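Local atomic coordinates of trehalose-6-phosphate phosphatase (Neosartorya fumigata, PDB entry 5DXL), a protein that belongs to the trehalose-phosphatase family of the HAD clan, pairing a Rossmann-like core with a smaller cap domain. Residues 109-120 with 162-172. Numbering follows the deposited sequence.
Sequences DMGWQKEVMEVF and LEETVAKRWEV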
# COMPACT_ATOMS: atom_id res chain seq x y z
N ASP A 109 -16.45 2.03 12.96
CA ASP A 109 -17.61 2.90 13.15
C ASP A 109 -17.57 4.01 12.10
O ASP A 109 -16.78 4.93 12.20
CB ASP A 109 -17.61 3.46 14.58
CG ASP A 109 -18.69 4.50 14.82
OD1 ASP A 109 -19.53 4.77 13.94
OD2 ASP A 109 -18.71 5.06 15.94
N MSE A 110 -18.45 3.94 11.11
CA MSE A 110 -18.44 4.96 10.08
C MSE A 110 -19.51 6.03 10.33
O MSE A 110 -20.02 6.65 9.39
CB MSE A 110 -18.60 4.33 8.70
CG MSE A 110 -17.37 3.50 8.34
SE MSE A 110 -17.36 2.93 6.48
CE MSE A 110 -18.56 1.38 6.68
N GLY A 111 -19.82 6.24 11.60
CA GLY A 111 -20.74 7.30 11.99
C GLY A 111 -20.29 8.66 11.49
O GLY A 111 -21.12 9.55 11.30
N TRP A 112 -18.98 8.82 11.32
CA TRP A 112 -18.41 10.07 10.79
C TRP A 112 -19.01 10.43 9.43
O TRP A 112 -19.10 11.61 9.08
CB TRP A 112 -16.88 9.97 10.68
CG TRP A 112 -16.36 8.89 9.78
CD1 TRP A 112 -15.98 7.63 10.15
CD2 TRP A 112 -16.13 8.98 8.37
NE1 TRP A 112 -15.54 6.93 9.06
CE2 TRP A 112 -15.61 7.73 7.95
CE3 TRP A 112 -16.29 10.00 7.42
CZ2 TRP A 112 -15.28 7.47 6.62
CZ3 TRP A 112 -15.96 9.73 6.10
CH2 TRP A 112 -15.46 8.48 5.71
N GLN A 113 -19.43 9.43 8.67
CA GLN A 113 -19.98 9.70 7.34
C GLN A 113 -21.26 10.52 7.40
O GLN A 113 -21.53 11.32 6.51
CB GLN A 113 -20.22 8.40 6.58
CG GLN A 113 -18.93 7.69 6.23
CD GLN A 113 -19.11 6.74 5.07
OE1 GLN A 113 -20.20 6.61 4.52
NE2 GLN A 113 -18.03 6.07 4.68
N LYS A 114 -22.06 10.31 8.45
CA LYS A 114 -23.30 11.05 8.61
C LYS A 114 -23.00 12.54 8.77
O LYS A 114 -23.61 13.39 8.12
CB LYS A 114 -24.10 10.54 9.81
CG LYS A 114 -25.43 11.26 10.02
CD LYS A 114 -26.26 10.61 11.14
CE LYS A 114 -27.55 11.39 11.37
NZ LYS A 114 -28.52 10.64 12.21
N GLU A 115 -22.04 12.86 9.62
CA GLU A 115 -21.71 14.26 9.88
C GLU A 115 -21.02 14.90 8.68
O GLU A 115 -21.30 16.04 8.34
CB GLU A 115 -20.84 14.38 11.12
CG GLU A 115 -20.70 15.81 11.61
CD GLU A 115 -20.09 15.91 12.99
OE1 GLU A 115 -19.97 14.86 13.66
OE2 GLU A 115 -19.72 17.03 13.40
N VAL A 116 -20.13 14.16 8.04
CA VAL A 116 -19.43 14.70 6.88
C VAL A 116 -20.40 14.99 5.74
O VAL A 116 -20.29 16.02 5.08
CB VAL A 116 -18.29 13.75 6.40
CG1 VAL A 116 -17.70 14.23 5.06
CG2 VAL A 116 -17.20 13.68 7.45
N MSE A 117 -21.37 14.10 5.52
CA MSE A 117 -22.40 14.35 4.51
C MSE A 117 -23.19 15.63 4.82
O MSE A 117 -23.46 16.43 3.94
CB MSE A 117 -23.35 13.16 4.40
CG MSE A 117 -22.76 11.95 3.70
SE MSE A 117 -22.12 12.38 1.89
CE MSE A 117 -23.82 12.85 1.10
N GLU A 118 -23.56 15.79 6.09
CA GLU A 118 -24.33 16.96 6.51
C GLU A 118 -23.54 18.24 6.24
O GLU A 118 -24.08 19.21 5.68
CB GLU A 118 -24.70 16.83 7.99
CG GLU A 118 -25.76 17.80 8.46
CD GLU A 118 -26.28 17.45 9.85
OE1 GLU A 118 -26.06 16.30 10.29
OE2 GLU A 118 -26.90 18.33 10.48
N VAL A 119 -22.27 18.23 6.61
CA VAL A 119 -21.38 19.37 6.39
C VAL A 119 -21.15 19.62 4.90
O VAL A 119 -21.28 20.74 4.42
CB VAL A 119 -20.03 19.16 7.09
CG1 VAL A 119 -19.01 20.20 6.63
CG2 VAL A 119 -20.21 19.19 8.60
N PHE A 120 -20.80 18.57 4.16
CA PHE A 120 -20.61 18.73 2.72
C PHE A 120 -21.89 19.22 2.02
O PHE A 120 -21.83 20.03 1.10
CB PHE A 120 -20.14 17.41 2.08
CG PHE A 120 -18.66 17.13 2.22
CD1 PHE A 120 -17.77 18.06 2.75
CD2 PHE A 120 -18.15 15.90 1.80
CE1 PHE A 120 -16.41 17.77 2.85
CE2 PHE A 120 -16.79 15.61 1.89
CZ PHE A 120 -15.92 16.53 2.42
N LEU A 162 -14.11 20.52 9.69
CA LEU A 162 -13.99 19.07 9.81
C LEU A 162 -12.85 18.64 10.73
O LEU A 162 -12.98 17.68 11.49
CB LEU A 162 -13.81 18.44 8.42
CG LEU A 162 -15.07 18.56 7.56
CD1 LEU A 162 -14.82 18.10 6.13
CD2 LEU A 162 -16.23 17.80 8.18
N GLU A 163 -11.73 19.35 10.65
CA GLU A 163 -10.57 19.01 11.48
C GLU A 163 -10.84 19.20 12.97
O GLU A 163 -10.34 18.45 13.80
CB GLU A 163 -9.35 19.84 11.06
CG GLU A 163 -8.74 19.42 9.73
CD GLU A 163 -7.73 20.44 9.21
OE1 GLU A 163 -7.78 21.61 9.63
OE2 GLU A 163 -6.89 20.05 8.37
N GLU A 164 -11.64 20.21 13.29
CA GLU A 164 -11.90 20.56 14.68
C GLU A 164 -13.07 19.78 15.28
O GLU A 164 -13.32 19.85 16.48
CB GLU A 164 -12.16 22.06 14.81
CG GLU A 164 -10.91 22.89 14.60
CD GLU A 164 -11.20 24.36 14.45
OE1 GLU A 164 -12.38 24.76 14.55
OE2 GLU A 164 -10.24 25.13 14.23
N THR A 165 -13.79 19.05 14.44
CA THR A 165 -14.96 18.31 14.91
C THR A 165 -14.84 16.83 14.58
O THR A 165 -14.40 16.03 15.41
CB THR A 165 -16.27 18.88 14.30
OG1 THR A 165 -16.17 18.90 12.87
CG2 THR A 165 -16.51 20.31 14.79
N VAL A 166 -15.20 16.48 13.35
CA VAL A 166 -15.22 15.09 12.91
C VAL A 166 -13.90 14.35 13.15
O VAL A 166 -13.88 13.22 13.65
CB VAL A 166 -15.59 15.01 11.42
CG1 VAL A 166 -15.57 13.56 10.94
CG2 VAL A 166 -16.95 15.65 11.17
N ALA A 167 -12.79 14.99 12.81
CA ALA A 167 -11.48 14.35 12.88
C ALA A 167 -10.99 14.15 14.32
O ALA A 167 -10.00 13.46 14.56
CB ALA A 167 -10.46 15.14 12.09
N LYS A 168 -11.67 14.77 15.27
CA LYS A 168 -11.27 14.60 16.66
C LYS A 168 -12.16 13.57 17.36
O LYS A 168 -11.85 13.13 18.46
CB LYS A 168 -11.30 15.94 17.39
CG LYS A 168 -10.16 16.87 16.97
CD LYS A 168 -10.06 18.11 17.83
CE LYS A 168 -8.64 18.66 17.83
NZ LYS A 168 -7.72 17.84 18.68
N ARG A 169 -13.24 13.17 16.70
CA ARG A 169 -14.14 12.17 17.27
C ARG A 169 -13.95 10.79 16.64
O ARG A 169 -14.09 9.77 17.32
CB ARG A 169 -15.60 12.60 17.12
CG ARG A 169 -16.56 11.63 17.77
CD ARG A 169 -18.00 12.10 17.72
NE ARG A 169 -18.89 11.07 18.26
CZ ARG A 169 -20.21 11.17 18.31
NH1 ARG A 169 -20.81 12.27 17.86
NH2 ARG A 169 -20.93 10.18 18.82
N TRP A 170 -13.67 10.76 15.35
CA TRP A 170 -13.44 9.49 14.66
C TRP A 170 -12.01 9.42 14.10
O TRP A 170 -11.36 10.45 13.90
CB TRP A 170 -14.46 9.29 13.54
CG TRP A 170 -15.91 9.04 13.97
CD1 TRP A 170 -16.49 7.83 14.25
CD2 TRP A 170 -16.95 10.02 14.10
NE1 TRP A 170 -17.82 8.00 14.58
CE2 TRP A 170 -18.12 9.34 14.49
CE3 TRP A 170 -16.99 11.41 13.94
CZ2 TRP A 170 -19.33 10.00 14.71
CZ3 TRP A 170 -18.19 12.06 14.16
CH2 TRP A 170 -19.34 11.36 14.54
N GLU A 171 -11.53 8.21 13.84
CA GLU A 171 -10.20 7.99 13.29
C GLU A 171 -10.20 8.20 11.78
O GLU A 171 -10.09 7.26 11.00
CB GLU A 171 -9.70 6.58 13.62
CG GLU A 171 -9.37 6.37 15.09
CD GLU A 171 -8.30 7.32 15.59
OE1 GLU A 171 -7.24 7.44 14.94
OE2 GLU A 171 -8.53 7.96 16.64
N VAL A 172 -10.36 9.46 11.38
CA VAL A 172 -10.40 9.81 9.97
C VAL A 172 -9.42 10.94 9.71
O VAL A 172 -9.00 11.63 10.63
CB VAL A 172 -11.81 10.25 9.51
CG1 VAL A 172 -12.81 9.11 9.66
CG2 VAL A 172 -12.28 11.49 10.27
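W112 and W170 illustrate how two indoles can interlock without stacking in parallel. The edge of W112 points at the face of W170 in a T-shaped pair, the five-membered rings tilted by 65° with centroids 5.4 Å apart. The backbone takes part as well: N of W112 lies over the middle of the W170 ring, 3.3 Å from its CE2, while CB of W112 adds a CH-pi contact to the same indole. On the far face of W170 lies CG of R169. A second CH-pi contact comes from V172, whose CG1 sits squarely above the five-membered ring of W112, 3.4 Å from the centroid; with CG of W112 between its own N and carbonyl carbon (chi1 60°), the indole turns one face to this methyl and the other to CG of Q113.

Helices 112-125 and 148-164 pack on one face of a four-stranded antiparallel sheet, the alpha/beta arrangement of HAD cap domains, and W112, L162 and V172 all reach V183 on strand 180-185. Aliphatic packing continues along helix 112-125: V166 CG1, from the short helical turn 166-169, meets W112 CB and V116 CG2, and farther on L162 divides its branches, CD1 against F120 CE1 (3.7 Å) and CD2 against V119 CG1 (4.0 Å).

Two carboxylates meet the rim of W170. W170 NE1 donates a weak hydrogen bond to D109 OD2 (3.4 Å), the carboxylate standing nearly perpendicular to the indole, while D109 OD1 accepts the backbone N-H of G111, closing an Asx turn. From the extended E115, OE1 arrives in the ring plane against the C-H edge, 3.4 Å from W170 CZ3, while the E115 chain runs past V166 CG2.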